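Local coordinates for acyl-[acyl-carrier-protein]--UDP-N-acetylglucosamine O-acyltransferase (Acinetobacter baumannii, PDB 4E6U) that probably transfers an acyl chain from acyl carrier protein to UDP-N-acetylglucosamine, an early step of lipid A and lipopolysaccharide synthesis, at residues Thr44-His49 and Asn62-Phe67; Gly53-Ile58 and Gly81-Leu86; Val183-Met188 and Ala249-Asp254; Lys211-Gly216 and Pro244-Ala249. One frame throughout, in Å; residues are numbered along the deposited sequence.

Contact 1: residues Thr44-His49 and Asn62-Phe67; sequences TKLHSH and NEIFQF. With SO4 (sulfate ion), chain C.
His47 and Glu63 meet on the outer, partly solvent-facing side of two neighbouring coils. His47 NE2 donates a hydrogen bond to Glu63 OE1 at 2.7 Å. The oxygen lies in the plane of the ring and is reached on its anti lone pair, with the carboxylate turned only 13° from the imidazole. Phe65 covers one ring face as an offset stack, its centroid 4.0 Å from that of His47. Lys45 CE comes over the other face, near the rim. This cluster is well packed. Lys45 and Glu63 run outward side by side, each with CG anti to the backbone N and an extended chain. The loose part is their outer end. There Lys45 NZ and Glu63 OE1 stay 4.5 Å apart, and a water bridges them. Lys45 NZ also gives a hydrogen bond to O3 of a sulfate, probably from the crystallisation liquor, at 2.8 Å.

The opposite face is buried and apolar. Leu46 and Ile64 lie side by side there, their CD1 atoms 4.0 Å apart. Between the two sides runs a parallel ladder of backbone bonds, in which Lys45 N meets Asn62 O and His47 N meets Ile64 O. At one end Thr44 OG1 accepts from Asn62 N at 3.0 Å and is also hydrogen-bonded to Gly59 O. At the other end Phe67 N reaches His49 O, and His49 packs on Val51 of the second subunit. The chemistry implies an imidazole whose NE2 carries a proton and whose rotation is fixed twice, by the carboxylate at its edge and by Phe65 across its face.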
loop_
_atom_site.group_PDB
_atom_site.type_symbol
_atom_site.label_atom_id
_atom_site.label_comp_id
_atom_site.label_asym_id
_atom_site.label_seq_id
_atom_site.Cartn_x
_atom_site.Cartn_y
_atom_site.Cartn_z
ATOM N N THR A 44 14.066 5.373 -24.076
ATOM C CA THR A 44 13.105 5.016 -23.039
ATOM C C THR A 44 12.342 3.777 -23.463
ATOM O O THR A 44 12.022 3.581 -24.644
ATOM C CB THR A 44 12.195 6.216 -22.744
ATOM O OG1 THR A 44 12.930 7.142 -21.929
ATOM C CG2 THR A 44 10.919 5.802 -21.975
ATOM N N LYS A 45 12.088 2.920 -22.483
ATOM C CA LYS A 45 11.317 1.682 -22.680
ATOM C C LYS A 45 10.103 1.646 -21.779
ATOM O O LYS A 45 10.225 1.764 -20.547
ATOM C CB LYS A 45 12.173 0.449 -22.393
ATOM C CG LYS A 45 11.389 -0.876 -22.415
ATOM C CD LYS A 45 12.310 -2.075 -22.180
ATOM C CE LYS A 45 11.517 -3.365 -22.252
ATOM N NZ LYS A 45 12.396 -4.563 -22.106
ATOM N N LEU A 46 8.951 1.494 -22.405
ATOM C CA LEU A 46 7.721 1.176 -21.693
ATOM C C LEU A 46 7.450 -0.291 -21.924
ATOM O O LEU A 46 7.505 -0.750 -23.066
ATOM C CB LEU A 46 6.550 1.993 -22.224
ATOM C CG LEU A 46 6.353 3.413 -21.688
ATOM C CD1 LEU A 46 7.589 4.288 -21.910
ATOM C CD2 LEU A 46 5.141 4.045 -22.316
ATOM N N HIS A 47 7.152 -1.023 -20.852
ATOM C CA HIS A 47 6.707 -2.413 -20.959
ATOM C C HIS A 47 5.271 -2.442 -21.496
ATOM O O HIS A 47 4.798 -1.456 -22.053
ATOM C CB HIS A 47 6.844 -3.043 -19.573
ATOM C CG HIS A 47 8.268 -3.268 -19.176
ATOM N ND1 HIS A 47 8.807 -4.527 -19.009
ATOM C CD2 HIS A 47 9.280 -2.391 -18.962
ATOM C CE1 HIS A 47 10.086 -4.410 -18.686
ATOM N NE2 HIS A 47 10.400 -3.126 -18.666
ATOM N N SER A 48 4.582 -3.571 -21.356
ATOM C CA SER A 48 3.157 -3.606 -21.710
ATOM C C SER A 48 2.339 -2.824 -20.676
ATOM O O SER A 48 2.801 -2.566 -19.554
ATOM C CB SER A 48 2.653 -5.054 -21.757
ATOM O OG SER A 48 2.510 -5.628 -20.464
ATOM N N HIS A 49 1.120 -2.449 -21.047
ATOM C CA HIS A 49 0.136 -1.982 -20.068
ATOM C C HIS A 49 0.557 -0.735 -19.280
ATOM O O HIS A 49 0.231 -0.590 -18.093
ATOM C CB HIS A 49 -0.259 -3.087 -19.060
ATOM C CG HIS A 49 -0.954 -4.256 -19.671
ATOM N ND1 HIS A 49 -0.283 -5.390 -20.080
ATOM C CD2 HIS A 49 -2.264 -4.489 -19.905
ATOM C CE1 HIS A 49 -1.145 -6.258 -20.559
ATOM N NE2 HIS A 49 -2.349 -5.749 -20.460
ATOM N N ASN A 62 14.705 6.006 -19.730
ATOM C CA ASN A 62 13.824 5.588 -18.639
ATOM C C ASN A 62 13.294 4.201 -18.909
ATOM O O ASN A 62 13.277 3.747 -20.052
ATOM C CB ASN A 62 12.680 6.589 -18.527
ATOM C CG ASN A 62 13.172 7.954 -18.086
ATOM O OD1 ASN A 62 13.561 8.129 -16.933
ATOM N ND2 ASN A 62 13.180 8.917 -18.986
ATOM N N GLU A 63 12.839 3.544 -17.862
ATOM C CA GLU A 63 12.157 2.283 -18.016
ATOM C C GLU A 63 10.944 2.315 -17.119
ATOM O O GLU A 63 11.057 2.545 -15.896
ATOM C CB GLU A 63 13.077 1.121 -17.678
ATOM C CG GLU A 63 12.459 -0.236 -17.999
ATOM C CD GLU A 63 13.414 -1.410 -17.836
ATOM O OE1 GLU A 63 13.003 -2.551 -18.159
ATOM O OE2 GLU A 63 14.568 -1.220 -17.355
ATOM N N ILE A 64 9.797 2.045 -17.734
ATOM C CA ILE A 64 8.494 2.113 -17.051
ATOM C C ILE A 64 7.793 0.771 -17.219
ATOM O O ILE A 64 7.585 0.317 -18.354
ATOM C CB ILE A 64 7.611 3.236 -17.613
ATOM C CG1 ILE A 64 8.376 4.576 -17.623
ATOM C CG2 ILE A 64 6.311 3.343 -16.801
ATOM C CD1 ILE A 64 7.590 5.785 -18.151
ATOM N N PHE A 65 7.425 0.158 -16.100
ATOM C CA PHE A 65 6.869 -1.196 -16.086
ATOM C C PHE A 65 5.339 -1.203 -16.106
ATOM O O PHE A 65 4.658 -0.171 -15.926
ATOM C CB PHE A 65 7.375 -1.943 -14.849
ATOM C CG PHE A 65 8.814 -2.374 -14.945
ATOM C CD1 PHE A 65 9.847 -1.444 -14.830
ATOM C CD2 PHE A 65 9.128 -3.711 -15.122
ATOM C CE1 PHE A 65 11.198 -1.844 -14.901
ATOM C CE2 PHE A 65 10.470 -4.124 -15.210
ATOM C CZ PHE A 65 11.507 -3.174 -15.088
ATOM N N GLN A 66 4.807 -2.388 -16.374
ATOM C CA GLN A 66 3.380 -2.576 -16.524
ATOM C C GLN A 66 2.575 -2.053 -15.343
ATOM O O GLN A 66 2.980 -2.176 -14.160
ATOM C CB GLN A 66 3.064 -4.074 -16.727
ATOM C CG GLN A 66 3.672 -5.038 -15.683
ATOM C CD GLN A 66 5.067 -5.552 -16.012
ATOM O OE1 GLN A 66 5.571 -6.470 -15.319
ATOM N NE2 GLN A 66 5.680 -5.017 -17.013
ATOM N N PHE A 67 1.413 -1.506 -15.701
ATOM C CA PHE A 67 0.402 -1.033 -14.750
ATOM C C PHE A 67 0.822 0.240 -14.027
ATOM O O PHE A 67 0.197 0.628 -13.035
ATOM C CB PHE A 67 0.007 -2.127 -13.737
ATOM C CG PHE A 67 -0.209 -3.488 -14.358
ATOM C CD1 PHE A 67 -1.143 -3.664 -15.385
ATOM C CD2 PHE A 67 0.502 -4.589 -13.900
ATOM C CE1 PHE A 67 -1.337 -4.933 -15.938
ATOM C CE2 PHE A 67 0.287 -5.859 -14.454
ATOM C CZ PHE A 67 -0.612 -6.024 -15.464
HETATM S S SO4 C . 11.137 -7.916 -20.772
HETATM O O1 SO4 C . 11.488 -8.563 -22.044
HETATM O O2 SO4 C . 12.299 -7.925 -19.882
HETATM O O3 SO4 C . 10.736 -6.529 -21.030
HETATM O O4 SO4 C . 10.023 -8.650 -20.141
HETATM O O HOH W 1 14.280 -4.164 -19.895
#

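Contact 2: residues Gly53-Ile58 and Gly81-Leu86; sequences GGFTRI and GEETWL
Trp85 is sandwiched between Phe55 and Arg57 of the preceding coil. Trp85 CG sits beside its backbone N (chi1 -68°), and this swings the indole over the neighbouring strand. At the root, Trp85 CB lies 3.8 Å from Phe55 O. CG and CD2 pass the same carbonyl oxygen. CE3 comes nearest to it, with Trp85 CE3 at 3.2 Å from Phe55 O. CZ3 then lies over Phe55 CA and C. Phe55 CB sits over the six-membered ring as a CH-pi contact. Farther out, Trp85 CZ2 meets Phe55 CD1 at 3.7 Å. There the phenyl ring points its edge at the indole face, the planes 79° apart, in an edge-to-face pair. CH2, at the far rim, has Phe55 CD1 on this face and Arg57 NH2 on the opposite one.

The Arg57 guanidinium lies flat on that opposite face in one of its two modelled conformers. Its centre is 4.0 Å from that of the six-membered ring and the planes are 9° apart, a stacked cation-pi contact. In the same conformer Arg57 NH1 forms a salt bridge with Glu87, two residues beyond the tryptophan. The Phe55 ring is flanked as well by Glu83, whose CG and OE2 approach CE1.

Two backbone bonds join the strands. Leu86 N donates to Phe55 O at 3.0 Å, and Arg57 N donates to Leu86 O at 2.9 Å. Thr56 and Leu86 pair in parallel, their side chains lying together on the buried face. Such in-register stacking of short parallel strands from successive coils is typical of the left-handed parallel beta-helix of hexapeptide-repeat acyltransferases.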
loop_
_atom_site.group_PDB
_atom_site.type_symbol
_atom_site.label_atom_id
_atom_site.label_comp_id
_atom_site.label_asym_id
_atom_site.label_seq_id
_atom_site.Cartn_x
_atom_site.Cartn_y
_atom_site.Cartn_z
ATOM N N GLY A 53 -0.999 9.419 -19.297
ATOM C CA GLY A 53 -2.300 10.082 -19.469
ATOM C C GLY A 53 -2.273 11.223 -20.479
ATOM O O GLY A 53 -3.129 11.306 -21.363
ATOM N N GLY A 54 -1.290 12.105 -20.331
ATOM C CA GLY A 54 -1.189 13.251 -21.222
ATOM C C GLY A 54 -0.252 14.251 -20.618
ATOM O O GLY A 54 0.145 14.122 -19.455
ATOM N N PHE A 55 0.141 15.249 -21.414
ATOM C CA PHE A 55 0.844 16.422 -20.870
ATOM C C PHE A 55 2.040 16.028 -20.007
ATOM O O PHE A 55 2.208 16.499 -18.881
ATOM C CB PHE A 55 -0.151 17.336 -20.128
ATOM C CG PHE A 55 -1.265 17.796 -20.996
ATOM C CD1 PHE A 55 -1.143 18.994 -21.701
ATOM C CD2 PHE A 55 -2.402 17.018 -21.175
ATOM C CE1 PHE A 55 -2.160 19.416 -22.553
ATOM C CE2 PHE A 55 -3.427 17.443 -22.020
ATOM C CZ PHE A 55 -3.297 18.638 -22.709
ATOM N N THR A 56 2.876 15.164 -20.570
ATOM C CA THR A 56 4.012 14.598 -19.869
ATOM C C THR A 56 5.229 14.614 -20.781
ATOM O O THR A 56 5.143 14.181 -21.939
ATOM C CB THR A 56 3.693 13.140 -19.410
ATOM O OG1 THR A 56 2.610 13.189 -18.464
ATOM C CG2 THR A 56 4.874 12.482 -18.732
ATOM N N ARG A 57 6.349 15.114 -20.260
ATOM C CA ARG A 57 7.626 15.055 -20.960
ATOM C C ARG A 57 8.482 14.033 -20.253
ATOM O O ARG A 57 8.691 14.151 -19.042
ATOM C CB ARG A 57 8.325 16.422 -20.946
ATOM C CG ARG A 57 7.528 17.491 -21.652
ATOM C CD ARG A 57 8.221 18.854 -21.606
ATOM N NE ARG A 57 7.280 19.904 -21.997
ATOM C CZ ARG A 57 6.642 20.719 -21.160
ATOM N NH1 ARG A 57 6.842 20.652 -19.846
ATOM N NH2 ARG A 57 5.796 21.621 -21.649
ATOM N N ILE A 58 8.924 13.006 -20.973
ATOM C CA ILE A 58 9.757 11.935 -20.439
ATOM C C ILE A 58 11.113 11.993 -21.124
ATOM O O ILE A 58 11.176 12.036 -22.350
ATOM C CB ILE A 58 9.101 10.547 -20.670
ATOM C CG1 ILE A 58 7.755 10.509 -19.937
ATOM C CG2 ILE A 58 10.022 9.419 -20.209
ATOM C CD1 ILE A 58 6.865 9.327 -20.280
ATOM N N GLY A 81 -9.672 21.226 -14.277
ATOM C CA GLY A 81 -9.436 20.927 -15.688
ATOM C C GLY A 81 -8.372 21.770 -16.372
ATOM O O GLY A 81 -8.234 21.716 -17.591
ATOM N N GLU A 82 -7.612 22.538 -15.595
ATOM C CA GLU A 82 -6.560 23.389 -16.147
ATOM C C GLU A 82 -5.425 22.586 -16.783
ATOM O O GLU A 82 -5.176 21.429 -16.417
ATOM C CB GLU A 82 -5.984 24.306 -15.071
ATOM C CG GLU A 82 -6.996 25.240 -14.404
ATOM C CD GLU A 82 -7.634 24.663 -13.135
ATOM O OE1 GLU A 82 -7.479 23.457 -12.831
ATOM O OE2 GLU A 82 -8.311 25.430 -12.422
ATOM N N GLU A 83 -4.727 23.205 -17.728
ATOM C CA GLU A 83 -3.595 22.560 -18.373
ATOM C C GLU A 83 -2.420 22.515 -17.418
ATOM O O GLU A 83 -1.881 23.552 -17.030
ATOM C CB GLU A 83 -3.195 23.303 -19.652
ATOM C CG GLU A 83 -2.074 22.616 -20.410
ATOM C CD GLU A 83 -1.742 23.316 -21.702
ATOM O OE1 GLU A 83 -0.691 23.983 -21.751
ATOM O OE2 GLU A 83 -2.541 23.201 -22.653
ATOM N N THR A 84 -2.022 21.304 -17.030
ATOM C CA THR A 84 -0.854 21.145 -16.174
ATOM C C THR A 84 -0.074 19.917 -16.622
ATOM O O THR A 84 -0.568 19.119 -17.410
ATOM C CB THR A 84 -1.203 21.005 -14.687
ATOM O OG1 THR A 84 -1.875 19.766 -14.509
ATOM C CG2 THR A 84 -2.139 22.137 -14.196
ATOM N N TRP A 85 1.136 19.788 -16.096
ATOM C CA TRP A 85 2.159 18.920 -16.669
ATOM C C TRP A 85 2.848 18.029 -15.649
ATOM O O TRP A 85 2.842 18.297 -14.438
ATOM C CB TRP A 85 3.220 19.796 -17.358
ATOM C CG TRP A 85 2.681 20.478 -18.569
ATOM C CD1 TRP A 85 1.949 21.642 -18.610
ATOM C CD2 TRP A 85 2.808 20.029 -19.919
ATOM N NE1 TRP A 85 1.618 21.936 -19.911
ATOM C CE2 TRP A 85 2.139 20.972 -20.734
ATOM C CE3 TRP A 85 3.440 18.931 -20.521
ATOM C CZ2 TRP A 85 2.065 20.836 -22.131
ATOM C CZ3 TRP A 85 3.363 18.797 -21.919
ATOM C CH2 TRP A 85 2.680 19.749 -22.695
ATOM N N LEU A 86 3.455 16.981 -16.184
ATOM C CA LEU A 86 4.439 16.161 -15.505
ATOM C C LEU A 86 5.715 16.150 -16.331
ATOM O O LEU A 86 5.656 15.978 -17.549
ATOM C CB LEU A 86 3.937 14.711 -15.306
ATOM C CG LEU A 86 4.966 13.659 -14.845
ATOM C CD1 LEU A 86 5.460 13.970 -13.442
ATOM C CD2 LEU A 86 4.335 12.269 -14.866
#

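Contact 3: residues Val183-Met188 and Ala249-Asp254; sequences VPAYVM and AQLLID
Tyr186 and Leu251 cross at about a right angle, while Tyr186 and Leu252 meet more obliquely. Tyr186 CG lies beside the backbone N (chi1 -41°), which lays the ring edge against Leu252. There Tyr186 CD2 is 3.9 Å from Leu252 CG, which lies in the ring plane. The hydroxyl end meets the branch of Leu251, Tyr186 OH 3.4 Å from Leu251 CD1. Ala185 fits in close to the helix: its CB is 3.5 Å from Leu251 CB. The same methyl group lies over the rim of one face of the tyrosine ring. Leu252 CD2 reaches the turn, against Pro184 CB and 3.1 Å from Ala185 O.

A type II beta turn from Pro184 to Val187 sets up this arrangement, closed by a 3.1 Å bond from Val187 N to Pro184 O. It brings Pro184, Ala185 and Tyr186 to the same helix surface. Ala220 and Ile224 of helix 211-225 also pack on Leu252.

No hydrogen bond joins the two segments directly. Tyr186 OH bonds to Glu248 O, and Ser255 OG bonds to both Ala185 N and Leu251 O. The chemistry implies a buried apolar joint held by shape, with Tyr186 OH, Ala185 N and Leu251 O satisfied by neighbouring residues.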
loop_
_atom_site.group_PDB
_atom_site.type_symbol
_atom_site.label_atom_id
_atom_site.label_comp_id
_atom_site.label_asym_id
_atom_site.label_seq_id
_atom_site.Cartn_x
_atom_site.Cartn_y
_atom_site.Cartn_z
ATOM N N VAL A 183 12.347 16.873 6.770
ATOM C CA VAL A 183 13.491 16.069 7.162
ATOM C C VAL A 183 14.729 16.719 6.577
ATOM O O VAL A 183 14.926 16.717 5.366
ATOM C CB VAL A 183 13.363 14.599 6.698
ATOM C CG1 VAL A 183 14.588 13.778 7.122
ATOM C CG2 VAL A 183 12.087 13.984 7.273
ATOM N N PRO A 184 15.577 17.291 7.437
ATOM C CA PRO A 184 16.733 18.009 6.913
ATOM C C PRO A 184 17.774 17.119 6.246
ATOM O O PRO A 184 17.766 15.883 6.414
ATOM C CB PRO A 184 17.321 18.680 8.174
ATOM C CG PRO A 184 16.191 18.767 9.106
ATOM C CD PRO A 184 15.400 17.504 8.886
ATOM N N ALA A 185 18.676 17.758 5.504
ATOM C CA ALA A 185 19.774 17.084 4.822
ATOM C C ALA A 185 20.526 16.184 5.777
ATOM O O ALA A 185 20.758 16.560 6.937
ATOM C CB ALA A 185 20.736 18.116 4.199
ATOM N N TYR A 186 20.894 14.986 5.312
ATOM C CA TYR A 186 21.671 13.998 6.083
ATOM C C TYR A 186 20.942 13.315 7.240
ATOM O O TYR A 186 21.522 12.450 7.882
ATOM C CB TYR A 186 22.964 14.591 6.678
ATOM C CG TYR A 186 23.733 15.511 5.788
ATOM C CD1 TYR A 186 24.353 15.043 4.634
ATOM C CD2 TYR A 186 23.867 16.865 6.120
ATOM C CE1 TYR A 186 25.078 15.899 3.811
ATOM C CE2 TYR A 186 24.587 17.725 5.315
ATOM C CZ TYR A 186 25.193 17.244 4.164
ATOM O OH TYR A 186 25.911 18.112 3.378
ATOM N N VAL A 187 19.694 13.682 7.517
ATOM C CA VAL A 187 19.034 13.200 8.730
ATOM C C VAL A 187 18.373 11.831 8.542
ATOM O O VAL A 187 17.801 11.552 7.480
ATOM C CB VAL A 187 18.036 14.257 9.288
ATOM C CG1 VAL A 187 17.176 13.691 10.393
ATOM C CG2 VAL A 187 18.815 15.499 9.810
ATOM N N MET A 188 18.492 10.978 9.554
ATOM C CA MET A 188 17.758 9.718 9.620
ATOM C C MET A 188 16.509 9.965 10.428
ATOM O O MET A 188 16.603 10.405 11.578
ATOM C CB MET A 188 18.596 8.646 10.304
ATOM C CG MET A 188 20.017 8.624 9.853
ATOM S SD MET A 188 20.837 7.015 9.827
ATOM C CE MET A 188 19.670 6.004 8.906
ATOM N N ALA A 249 27.907 21.565 5.901
ATOM C CA ALA A 249 26.846 21.988 6.806
ATOM C C ALA A 249 25.861 22.973 6.179
ATOM O O ALA A 249 24.761 23.189 6.702
ATOM C CB ALA A 249 27.438 22.552 8.108
ATOM N N GLN A 250 26.220 23.563 5.033
ATOM C CA GLN A 250 25.301 24.475 4.365
ATOM C C GLN A 250 23.956 23.823 3.975
ATOM O O GLN A 250 22.915 24.473 4.000
ATOM C CB GLN A 250 25.953 25.143 3.144
ATOM C CG GLN A 250 25.076 26.218 2.488
ATOM C CD GLN A 250 24.754 27.397 3.406
ATOM O OE1 GLN A 250 25.647 27.957 4.035
ATOM N NE2 GLN A 250 23.492 27.786 3.465
ATOM N N LEU A 251 23.991 22.538 3.626
ATOM C CA LEU A 251 22.745 21.823 3.321
ATOM C C LEU A 251 21.788 21.754 4.507
ATOM O O LEU A 251 20.573 21.847 4.323
ATOM C CB LEU A 251 23.018 20.414 2.787
ATOM C CG LEU A 251 23.715 20.246 1.438
ATOM C CD1 LEU A 251 23.527 18.794 0.980
ATOM C CD2 LEU A 251 23.189 21.212 0.371
ATOM N N LEU A 252 22.328 21.599 5.719
ATOM C CA LEU A 252 21.510 21.641 6.929
ATOM C C LEU A 252 20.924 23.012 7.171
ATOM O O LEU A 252 19.760 23.135 7.531
ATOM C CB LEU A 252 22.299 21.210 8.171
ATOM C CG LEU A 252 22.509 19.720 8.404
ATOM C CD1 LEU A 252 23.538 19.515 9.512
ATOM C CD2 LEU A 252 21.193 19.066 8.789
ATOM N N ILE A 253 21.747 24.044 6.989
ATOM C CA ILE A 253 21.270 25.410 7.106
ATOM C C ILE A 253 20.123 25.676 6.122
ATOM O O ILE A 253 19.081 26.190 6.507
ATOM C CB ILE A 253 22.423 26.426 6.921
ATOM C CG1 ILE A 253 23.393 26.321 8.112
ATOM C CG2 ILE A 253 21.869 27.840 6.813
ATOM C CD1 ILE A 253 24.743 27.005 7.885
ATOM N N ASP A 254 20.309 25.253 4.871
ATOM C CA ASP A 254 19.283 25.406 3.842
ATOM C C ASP A 254 17.981 24.729 4.263
ATOM O O ASP A 254 16.913 25.301 4.127
ATOM C CB ASP A 254 19.733 24.799 2.508
ATOM C CG ASP A 254 20.868 25.561 1.838
ATOM O OD1 ASP A 254 21.115 26.756 2.154
ATOM O OD2 ASP A 254 21.512 24.939 0.961
#

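Contact 4: residues Lys211-Gly216 and Pro244-Ala249; sequences KNTIQG and PSVPEA. With SO4 (sulfate ion), chain B.
Thr213 OG1 is gripped by two groups beside Glu248. One is a water at 2.6 Å, and the other is Ser210 OG, just before the helix segment. The water in turn donates to Glu248 OE1 at 2.7 Å. It also has a weak, longer approach to Ser245 O. The water has more acceptors nearby than protons to give, so these bonds need not all exist at once.

Beside the water a methyl group meets the carboxylate directly. Thr213 CG2, anti to the backbone N, lies beside the acid group, 3.5 Å from Glu248 OE1. The two side chains cross at about a right angle. Glu248 is bent at chi2 (82°), and this curls its acid group back toward the threonine.

Val246 fills the rest of the interface with its two branches. CG1 packs on the threonine, 3.8 Å from Thr213 O. CG2 reaches in toward the helix backbone and lies 4.1 Å from Gly216 CA. Gly216 has no side chain there, so the valine can come close to the helix.

On the exposed side, Asn212 ND2 gives a nearly straight bond, 172°, to O3 of a sulfate at 3.3 Å. That ion is also bonded to Ser210 OG and probably comes from the crystallisation liquor.

The contact sets the first turns of helix 211-225 against the loop between helices 231-241 and 250-258. The arrangement belongs to the C-terminal helical domain that follows the beta-helix in LpxA enzymes.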
loop_
_atom_site.group_PDB
_atom_site.type_symbol
_atom_site.label_atom_id
_atom_site.label_comp_id
_atom_site.label_asym_id
_atom_site.label_seq_id
_atom_site.Cartn_x
_atom_site.Cartn_y
_atom_site.Cartn_z
ATOM N N LYS A 211 36.320 12.215 8.610
ATOM C CA LYS A 211 35.889 12.174 10.012
ATOM C C LYS A 211 35.558 13.566 10.545
ATOM O O LYS A 211 34.568 13.740 11.264
ATOM C CB LYS A 211 36.961 11.519 10.890
ATOM N N ASN A 212 36.388 14.548 10.190
ATOM C CA ASN A 212 36.180 15.938 10.603
ATOM C C ASN A 212 34.870 16.514 10.068
ATOM O O ASN A 212 34.163 17.229 10.784
ATOM C CB ASN A 212 37.356 16.814 10.162
ATOM C CG ASN A 212 38.623 16.534 10.952
ATOM O OD1 ASN A 212 38.662 16.716 12.172
ATOM N ND2 ASN A 212 39.672 16.094 10.257
ATOM N N THR A 213 34.561 16.192 8.812
ATOM C CA THR A 213 33.300 16.571 8.191
ATOM C C THR A 213 32.137 15.937 8.954
ATOM O O THR A 213 31.179 16.620 9.308
ATOM C CB THR A 213 33.243 16.145 6.705
ATOM O OG1 THR A 213 34.348 16.725 5.998
ATOM C CG2 THR A 213 31.944 16.598 6.059
ATOM N N ILE A 214 32.244 14.631 9.204
ATOM C CA ILE A 214 31.227 13.867 9.934
ATOM C C ILE A 214 30.987 14.422 11.343
ATOM O O ILE A 214 29.836 14.602 11.757
ATOM C CB ILE A 214 31.608 12.358 9.995
ATOM C CG1 ILE A 214 31.530 11.748 8.592
ATOM C CG2 ILE A 214 30.714 11.594 10.989
ATOM C CD1 ILE A 214 32.338 10.481 8.414
ATOM N N GLN A 215 32.074 14.693 12.061
ATOM C CA GLN A 215 32.012 15.278 13.403
ATOM C C GLN A 215 31.302 16.644 13.412
ATOM O O GLN A 215 30.483 16.909 14.294
ATOM C CB GLN A 215 33.416 15.372 14.021
ATOM C CG GLN A 215 33.510 16.117 15.360
ATOM C CD GLN A 215 32.763 15.434 16.504
ATOM O OE1 GLN A 215 32.560 14.213 16.504
ATOM N NE2 GLN A 215 32.356 16.227 17.494
ATOM N N GLY A 216 31.608 17.495 12.434
ATOM C CA GLY A 216 30.906 18.772 12.273
ATOM C C GLY A 216 29.401 18.595 12.098
ATOM O O GLY A 216 28.602 19.318 12.688
ATOM N N PRO A 244 32.420 27.222 8.741
ATOM C CA PRO A 244 33.692 27.647 8.144
ATOM C C PRO A 244 34.640 26.499 7.771
ATOM O O PRO A 244 35.311 26.587 6.733
ATOM C CB PRO A 244 34.301 28.548 9.237
ATOM C CG PRO A 244 33.111 29.127 9.909
ATOM C CD PRO A 244 32.178 27.924 10.020
ATOM N N SER A 245 34.702 25.438 8.574
ATOM C CA SER A 245 35.554 24.289 8.242
ATOM C C SER A 245 34.781 23.123 7.629
ATOM O O SER A 245 35.389 22.185 7.118
ATOM C CB SER A 245 36.343 23.812 9.467
ATOM O OG SER A 245 35.504 23.208 10.435
ATOM N N VAL A 246 33.449 23.183 7.701
ATOM C CA VAL A 246 32.583 22.100 7.204
ATOM C C VAL A 246 31.547 22.693 6.246
ATOM O O VAL A 246 30.393 22.937 6.619
ATOM C CB VAL A 246 31.925 21.310 8.366
ATOM C CG1 VAL A 246 31.088 20.139 7.829
ATOM C CG2 VAL A 246 32.981 20.792 9.335
ATOM N N PRO A 247 31.954 22.947 4.987
ATOM C CA PRO A 247 31.045 23.558 4.024
ATOM C C PRO A 247 29.790 22.711 3.756
ATOM O O PRO A 247 28.753 23.251 3.356
ATOM C CB PRO A 247 31.907 23.697 2.754
ATOM C CG PRO A 247 33.047 22.797 2.952
ATOM C CD PRO A 247 33.304 22.756 4.421
ATOM N N GLU A 248 29.899 21.415 4.022
ATOM C CA GLU A 248 28.777 20.474 3.894
ATOM C C GLU A 248 27.622 20.812 4.838
ATOM O O GLU A 248 26.480 20.422 4.602
ATOM C CB GLU A 248 29.259 19.041 4.147
ATOM C CG GLU A 248 30.298 18.526 3.119
ATOM C CD GLU A 248 31.735 18.964 3.394
ATOM O OE1 GLU A 248 31.988 19.680 4.385
ATOM O OE2 GLU A 248 32.631 18.576 2.611
ATOM N N ALA A 249 27.907 21.565 5.901
ATOM C CA ALA A 249 26.846 21.988 6.806
ATOM C C ALA A 249 25.861 22.973 6.179
ATOM O O ALA A 249 24.761 23.189 6.702
ATOM C CB ALA A 249 27.438 22.552 8.108
HETATM S S SO4 B . 39.234 17.221 6.674
HETATM O O1 SO4 B . 37.780 17.307 6.786
HETATM O O2 SO4 B . 39.850 18.166 7.601
HETATM O O3 SO4 B . 39.665 15.865 7.006
HETATM O O4 SO4 B . 39.634 17.539 5.306
HETATM O O HOH W 2 34.336 19.328 5.659
#

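From the N terminus, the chain first winds through the beta-helix. Contact 1 closes one coil, bringing 62-67 beside 44-49. Contact 2 opens within that coil and closes at 81-86, so the two cross along the chain. They touch where Ile58 packs on Thr44 and Ile64. Contacts 3 and 4 come later, on the other side of the chain's centre. Contact 3 ties the end of the beta-helix to helix 250-258 across a long helical excursion. Contact 4 lies within that excursion and joins two parts of the C-terminal helical domain. Contacts 3 and 4 share Ala249. Contacts 1 and 3 have centres about 34 Å apart but reach the same sheet.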